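Local coordinates for protein Baccell_00875 (Bacteroides cellulosilyticus DSM 14838, PDB 5NO8) that probably acts as a polysaccharide lyase that removes the rhamnose caps joined to glucuronic acid in complex arabinogalactan proteins, at residues F348-R362 with A365-L378. Sequence-based numbering, arbitrary orientation.
Sequences FIRTRQQMNNPSDLR and AYMVYDNEGDSIYL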
loop_
_atom_site.group_PDB
_atom_site.type_symbol
_atom_site.label_atom_id
_atom_site.label_comp_id
_atom_site.label_asym_id
_atom_site.label_seq_id
_atom_site.Cartn_x
_atom_site.Cartn_y
_atom_site.Cartn_z
ATOM N N PHE A 348 5.406 25.072 -3.753
ATOM C CA PHE A 348 4.196 24.867 -4.552
ATOM C C PHE A 348 2.931 24.990 -3.704
ATOM O O PHE A 348 1.952 25.609 -4.150
ATOM C CB PHE A 348 4.228 23.510 -5.263
ATOM C CG PHE A 348 3.250 23.406 -6.395
ATOM C CD1 PHE A 348 1.922 23.065 -6.148
ATOM C CD2 PHE A 348 3.643 23.607 -7.707
ATOM C CE1 PHE A 348 0.997 22.985 -7.174
ATOM C CE2 PHE A 348 2.717 23.514 -8.749
ATOM C CZ PHE A 348 1.394 23.217 -8.484
ATOM N N ILE A 349 2.940 24.382 -2.520
ATOM C CA ILE A 349 1.790 24.440 -1.623
ATOM C C ILE A 349 1.472 25.909 -1.303
ATOM O O ILE A 349 0.330 26.368 -1.476
ATOM C CB ILE A 349 2.012 23.654 -0.339
ATOM C CG1 ILE A 349 2.027 22.150 -0.637
ATOM C CG2 ILE A 349 0.904 23.962 0.680
ATOM C CD1 ILE A 349 2.600 21.295 0.455
ATOM N N ARG A 350 2.502 26.645 -0.902
ATOM C CA ARG A 350 2.315 28.052 -0.573
ATOM C C ARG A 350 1.867 28.894 -1.760
ATOM O O ARG A 350 0.921 29.684 -1.642
ATOM C CB ARG A 350 3.589 28.647 0.040
ATOM C CG ARG A 350 3.405 30.095 0.507
ATOM C CD ARG A 350 4.660 30.650 1.133
ATOM N NE ARG A 350 5.781 30.775 0.207
ATOM C CZ ARG A 350 5.912 31.708 -0.744
ATOM N NH1 ARG A 350 4.985 32.637 -0.974
ATOM N NH2 ARG A 350 7.005 31.710 -1.490
ATOM N N THR A 351 2.529 28.755 -2.895
ATOM C CA THR A 351 2.284 29.643 -4.032
ATOM C C THR A 351 1.111 29.284 -4.943
ATOM O O THR A 351 0.663 30.125 -5.695
ATOM C CB THR A 351 3.541 29.831 -4.891
ATOM O OG1 THR A 351 3.924 28.597 -5.514
ATOM C CG2 THR A 351 4.661 30.396 -4.035
ATOM N N ARG A 352 0.640 28.036 -4.883
ATOM C CA ARG A 352 -0.417 27.540 -5.775
ATOM C C ARG A 352 -1.606 26.934 -5.037
ATOM O O ARG A 352 -2.702 26.937 -5.583
ATOM C CB ARG A 352 0.136 26.479 -6.759
ATOM C CG ARG A 352 1.297 26.923 -7.641
ATOM C CD ARG A 352 0.924 28.090 -8.556
ATOM N NE ARG A 352 0.014 27.727 -9.646
ATOM C CZ ARG A 352 -1.312 27.963 -9.716
ATOM N NH1 ARG A 352 -2.003 28.545 -8.729
ATOM N NH2 ARG A 352 -1.980 27.588 -10.805
ATOM N N GLN A 353 -1.418 26.392 -3.836
ATOM C CA GLN A 353 -2.501 25.644 -3.184
ATOM C C GLN A 353 -3.099 26.348 -1.965
ATOM O O GLN A 353 -3.964 25.778 -1.311
ATOM C CB GLN A 353 -2.052 24.219 -2.820
ATOM C CG GLN A 353 -1.517 23.430 -4.016
ATOM C CD GLN A 353 -1.456 21.922 -3.820
ATOM O OE1 GLN A 353 -0.570 21.269 -4.391
ATOM N NE2 GLN A 353 -2.423 21.345 -3.075
ATOM N N GLN A 354 -2.655 27.564 -1.651
ATOM C CA GLN A 354 -3.301 28.358 -0.598
ATOM C C GLN A 354 -4.291 29.338 -1.240
ATOM O O GLN A 354 -3.942 30.092 -2.138
ATOM C CB GLN A 354 -2.288 29.100 0.288
ATOM C CG GLN A 354 -2.943 29.736 1.537
ATOM C CD GLN A 354 -1.958 30.225 2.576
ATOM O OE1 GLN A 354 -2.201 30.130 3.802
ATOM N NE2 GLN A 354 -0.806 30.682 2.112
ATOM N N MET A 355 -5.542 29.301 -0.779
ATOM C CA MET A 355 -6.553 30.270 -1.204
ATOM C C MET A 355 -6.112 31.671 -0.750
ATOM O O MET A 355 -5.959 31.898 0.442
ATOM C CB MET A 355 -7.904 29.933 -0.550
ATOM C CG MET A 355 -9.058 30.893 -0.895
ATOM S SD MET A 355 -9.369 31.044 -2.653
ATOM C CE MET A 355 -10.179 29.474 -2.988
ATOM N N ASN A 356 -5.876 32.563 -1.705
ATOM C CA ASN A 356 -5.500 33.946 -1.441
ATOM C C ASN A 356 -6.545 34.846 -2.116
ATOM O O ASN A 356 -6.406 35.245 -3.253
ATOM C CB ASN A 356 -4.079 34.231 -1.954
ATOM C CG ASN A 356 -3.020 33.405 -1.234
ATOM O OD1 ASN A 356 -3.160 33.046 -0.062
ATOM N ND2 ASN A 356 -1.943 33.101 -1.945
ATOM N N ASN A 357 -7.630 35.106 -1.409
ATOM C CA ASN A 357 -8.769 35.818 -1.993
ATOM C C ASN A 357 -9.579 36.250 -0.792
ATOM O O ASN A 357 -10.390 35.467 -0.285
ATOM C CB ASN A 357 -9.560 34.886 -2.933
ATOM C CG ASN A 357 -10.826 35.526 -3.516
ATOM O OD1 ASN A 357 -11.029 36.741 -3.470
ATOM N ND2 ASN A 357 -11.678 34.693 -4.082
ATOM N N PRO A 358 -9.303 37.468 -0.276
ATOM C CA PRO A 358 -10.221 37.975 0.747
ATOM C C PRO A 358 -11.598 38.009 0.102
ATOM O O PRO A 358 -11.690 38.272 -1.092
ATOM C CB PRO A 358 -9.681 39.380 1.064
ATOM C CG PRO A 358 -8.743 39.726 -0.051
ATOM C CD PRO A 358 -8.216 38.425 -0.576
ATOM N N SER A 359 -12.640 37.683 0.850
ATOM C CA SER A 359 -14.003 37.534 0.280
ATOM C C SER A 359 -14.290 36.158 -0.352
ATOM O O SER A 359 -15.334 35.988 -0.982
ATOM C CB SER A 359 -14.348 38.630 -0.740
ATOM O OG SER A 359 -13.940 38.262 -2.052
ATOM N N ASP A 360 -13.360 35.210 -0.237
ATOM C CA ASP A 360 -13.709 33.786 -0.206
ATOM C C ASP A 360 -13.580 33.463 1.267
ATOM O O ASP A 360 -12.599 33.852 1.895
ATOM C CB ASP A 360 -12.728 32.949 -1.050
ATOM C CG ASP A 360 -13.209 31.525 -1.281
ATOM O OD1 ASP A 360 -13.357 30.773 -0.298
ATOM O OD2 ASP A 360 -13.417 31.143 -2.445
ATOM N N LEU A 361 -14.563 32.780 1.842
ATOM C CA LEU A 361 -14.474 32.358 3.250
ATOM C C LEU A 361 -13.339 31.356 3.530
ATOM O O LEU A 361 -12.955 31.167 4.673
ATOM C CB LEU A 361 -15.784 31.712 3.699
ATOM C CG LEU A 361 -17.034 32.596 3.801
ATOM C CD1 LEU A 361 -18.248 31.689 3.959
ATOM C CD2 LEU A 361 -16.904 33.554 4.979
ATOM N N ARG A 362 -12.834 30.688 2.499
ATOM C CA ARG A 362 -11.704 29.763 2.670
ATOM C C ARG A 362 -10.346 30.470 2.559
ATOM O O ARG A 362 -9.317 29.804 2.498
ATOM C CB ARG A 362 -11.782 28.640 1.628
ATOM C CG ARG A 362 -13.039 27.791 1.703
ATOM C CD ARG A 362 -13.257 27.011 0.431
ATOM N NE ARG A 362 -13.643 27.866 -0.690
ATOM C CZ ARG A 362 -14.144 27.434 -1.847
ATOM N NH1 ARG A 362 -14.463 28.310 -2.788
ATOM N NH2 ARG A 362 -14.326 26.140 -2.085
ATOM N N ALA A 365 -6.797 28.899 3.417
ATOM C CA ALA A 365 -6.850 27.438 3.445
ATOM C C ALA A 365 -5.855 26.858 2.448
ATOM O O ALA A 365 -5.729 27.366 1.353
ATOM C CB ALA A 365 -8.252 26.941 3.091
ATOM N N TYR A 366 -5.210 25.758 2.817
ATOM C CA TYR A 366 -4.458 24.933 1.840
ATOM C C TYR A 366 -5.441 23.916 1.264
ATOM O O TYR A 366 -6.109 23.197 2.028
ATOM C CB TYR A 366 -3.301 24.217 2.509
ATOM C CG TYR A 366 -2.277 25.148 3.151
ATOM C CD1 TYR A 366 -1.591 26.106 2.384
ATOM C CD2 TYR A 366 -2.009 25.085 4.504
ATOM C CE1 TYR A 366 -0.677 26.970 2.969
ATOM C CE2 TYR A 366 -1.087 25.939 5.091
ATOM C CZ TYR A 366 -0.431 26.884 4.328
ATOM O OH TYR A 366 0.472 27.716 4.975
ATOM N N MET A 367 -5.520 23.866 -0.056
ATOM C CA MET A 367 -6.627 23.205 -0.740
ATOM C C MET A 367 -6.181 22.166 -1.759
ATOM O O MET A 367 -5.051 22.161 -2.207
ATOM C CB MET A 367 -7.492 24.267 -1.378
ATOM C CG MET A 367 -8.196 25.044 -0.277
ATOM S SD MET A 367 -9.263 26.300 -0.923
ATOM C CE MET A 367 -10.475 25.278 -1.762
ATOM N N VAL A 368 -7.117 21.289 -2.097
ATOM C CA VAL A 368 -6.948 20.329 -3.173
ATOM C C VAL A 368 -6.627 21.061 -4.442
ATOM O O VAL A 368 -7.182 22.131 -4.716
ATOM C CB VAL A 368 -8.234 19.472 -3.343
ATOM C CG1 VAL A 368 -8.115 18.519 -4.536
ATOM C CG2 VAL A 368 -8.499 18.694 -2.077
ATOM N N TYR A 369 -5.732 20.485 -5.247
ATOM C CA TYR A 369 -5.283 21.120 -6.468
ATOM C C TYR A 369 -5.365 20.149 -7.618
ATOM O O TYR A 369 -4.990 18.979 -7.466
ATOM C CB TYR A 369 -3.825 21.574 -6.301
ATOM C CG TYR A 369 -3.289 22.477 -7.387
ATOM C CD1 TYR A 369 -3.472 23.858 -7.322
ATOM C CD2 TYR A 369 -2.554 21.970 -8.454
ATOM C CE1 TYR A 369 -2.962 24.690 -8.300
ATOM C CE2 TYR A 369 -2.043 22.793 -9.445
ATOM C CZ TYR A 369 -2.254 24.158 -9.357
ATOM O OH TYR A 369 -1.741 24.989 -10.304
ATOM N N ASP A 370 -5.824 20.644 -8.763
ATOM C CA ASP A 370 -5.956 19.845 -9.966
ATOM C C ASP A 370 -4.749 20.075 -10.836
ATOM O O ASP A 370 -4.600 21.161 -11.427
ATOM C CB ASP A 370 -7.248 20.212 -10.710
ATOM C CG ASP A 370 -7.514 19.310 -11.924
ATOM O OD1 ASP A 370 -6.591 18.686 -12.476
ATOM O OD2 ASP A 370 -8.681 19.209 -12.322
ATOM N N ASN A 371 -3.883 19.066 -10.920
ATOM C CA ASN A 371 -2.635 19.202 -11.694
ATOM C C ASN A 371 -2.836 19.228 -13.199
ATOM O O ASN A 371 -1.989 19.764 -13.896
ATOM C CB ASN A 371 -1.629 18.119 -11.325
ATOM C CG ASN A 371 -1.153 18.252 -9.888
ATOM O OD1 ASN A 371 -1.061 17.277 -9.165
ATOM N ND2 ASN A 371 -0.860 19.462 -9.483
ATOM N N GLU A 372 -3.940 18.673 -13.696
ATOM C CA GLU A 372 -4.273 18.796 -15.134
ATOM C C GLU A 372 -4.737 20.204 -15.514
ATOM O O GLU A 372 -4.347 20.723 -16.551
ATOM C CB GLU A 372 -5.323 17.762 -15.544
ATOM C CG GLU A 372 -4.789 16.344 -15.472
ATOM C CD GLU A 372 -5.841 15.254 -15.748
ATOM O OE1 GLU A 372 -7.047 15.422 -15.415
ATOM O OE2 GLU A 372 -5.425 14.192 -16.268
ATOM N N GLY A 373 -5.567 20.807 -14.675
ATOM C CA GLY A 373 -6.093 22.157 -14.905
ATOM C C GLY A 373 -5.195 23.268 -14.386
ATOM O O GLY A 373 -5.429 24.431 -14.703
ATOM N N ASP A 374 -4.188 22.924 -13.583
ATOM C CA ASP A 374 -3.327 23.908 -12.913
ATOM C C ASP A 374 -4.163 24.934 -12.121
ATOM O O ASP A 374 -4.012 26.158 -12.290
ATOM C CB ASP A 374 -2.383 24.594 -13.927
ATOM C CG ASP A 374 -1.335 23.644 -14.485
ATOM O OD1 ASP A 374 -0.590 23.036 -13.700
ATOM O OD2 ASP A 374 -1.253 23.504 -15.712
ATOM N N SER A 375 -5.049 24.427 -11.265
ATOM C CA SER A 375 -5.942 25.274 -10.478
ATOM C C SER A 375 -6.367 24.587 -9.207
ATOM O O SER A 375 -6.479 23.354 -9.170
ATOM C CB SER A 375 -7.189 25.654 -11.295
ATOM O OG SER A 375 -7.846 24.496 -11.762
ATOM N N ILE A 376 -6.604 25.377 -8.166
ATOM C CA ILE A 376 -7.231 24.884 -6.946
ATOM C C ILE A 376 -8.604 24.286 -7.295
ATOM O O ILE A 376 -9.338 24.841 -8.128
ATOM C CB ILE A 376 -7.368 25.996 -5.882
ATOM C CG1 ILE A 376 -6.006 26.277 -5.240
ATOM C CG2 ILE A 376 -8.297 25.579 -4.743
ATOM C CD1 ILE A 376 -5.934 27.549 -4.435
ATOM N N TYR A 377 -8.908 23.123 -6.706
ATOM C CA TYR A 377 -10.220 22.496 -6.843
ATOM C C TYR A 377 -11.165 23.047 -5.782
ATOM O O TYR A 377 -10.958 22.862 -4.579
ATOM C CB TYR A 377 -10.139 20.974 -6.727
ATOM C CG TYR A 377 -11.494 20.316 -6.932
ATOM C CD1 TYR A 377 -12.145 20.388 -8.162
ATOM C CD2 TYR A 377 -12.129 19.641 -5.885
ATOM C CE1 TYR A 377 -13.406 19.806 -8.345
ATOM C CE2 TYR A 377 -13.382 19.049 -6.058
ATOM C CZ TYR A 377 -14.011 19.124 -7.294
ATOM O OH TYR A 377 -15.259 18.541 -7.461
ATOM N N LEU A 378 -12.226 23.708 -6.248
ATOM C CA LEU A 378 -13.126 24.458 -5.375
ATOM C C LEU A 378 -14.298 23.647 -4.803
ATOM O O LEU A 378 -15.079 24.174 -3.992
ATOM C CB LEU A 378 -13.666 25.674 -6.136
ATOM C CG LEU A 378 -12.620 26.665 -6.649
ATOM C CD1 LEU A 378 -13.304 27.759 -7.478
ATOM C CD2 LEU A 378 -11.844 27.247 -5.484
#
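Phe348 sets its ring edge, CE1 and CZ foremost, against one face of Tyr369, an edge-to-face pair with centroids 5.2 Å apart and planes at 88°. A chi1 of -169° swings the Tyr369 ring beside its own carbonyl carbon, where that face meets Phe348. Arg352 folds back at chi2 and chi3, laying CG over the Phe348 ring and its guanidinium face over the Tyr369 hydroxyl. Gln353 grips the backbone of Met367 twice: its O accepts from Met367 N at 2.8 Å, and its NE2 gives to Met367 O at 2.9 Å, nearly in the amide plane. OE1 is hydrogen-bonded to Arg345 NH1, so both ends of the amide are held, which probably fixes its rotation. Met355 N to Ala365 O (2.9 Å) completes a single beta bridge at Gln354 and Tyr366. Beyond it, Met355 CE touches both Met367 SD and Leu378 CD2, 3.7 Å from the latter. Arg362 closes the far end: NH2 donates in its own plane to Leu378 O at 2.8 Å, while NE and NH1 clasp Asp360 side-on, the NE bond to OD1 almost straight (177°). A methionine in its place would probably leave the Asp360 carboxylate without this countercharge and Leu378 O without this donor. Helix 396-409 packs on Ile349, Gln353 and Tyr366. The contact thus ties the end of helix 338-352 to the hairpin of strands 369-370 and 375-376, with Gln353, Met355, Ala365 and Met367 joined by direct hydrogen bonds and the Arg362 charge balanced locally by Asp360.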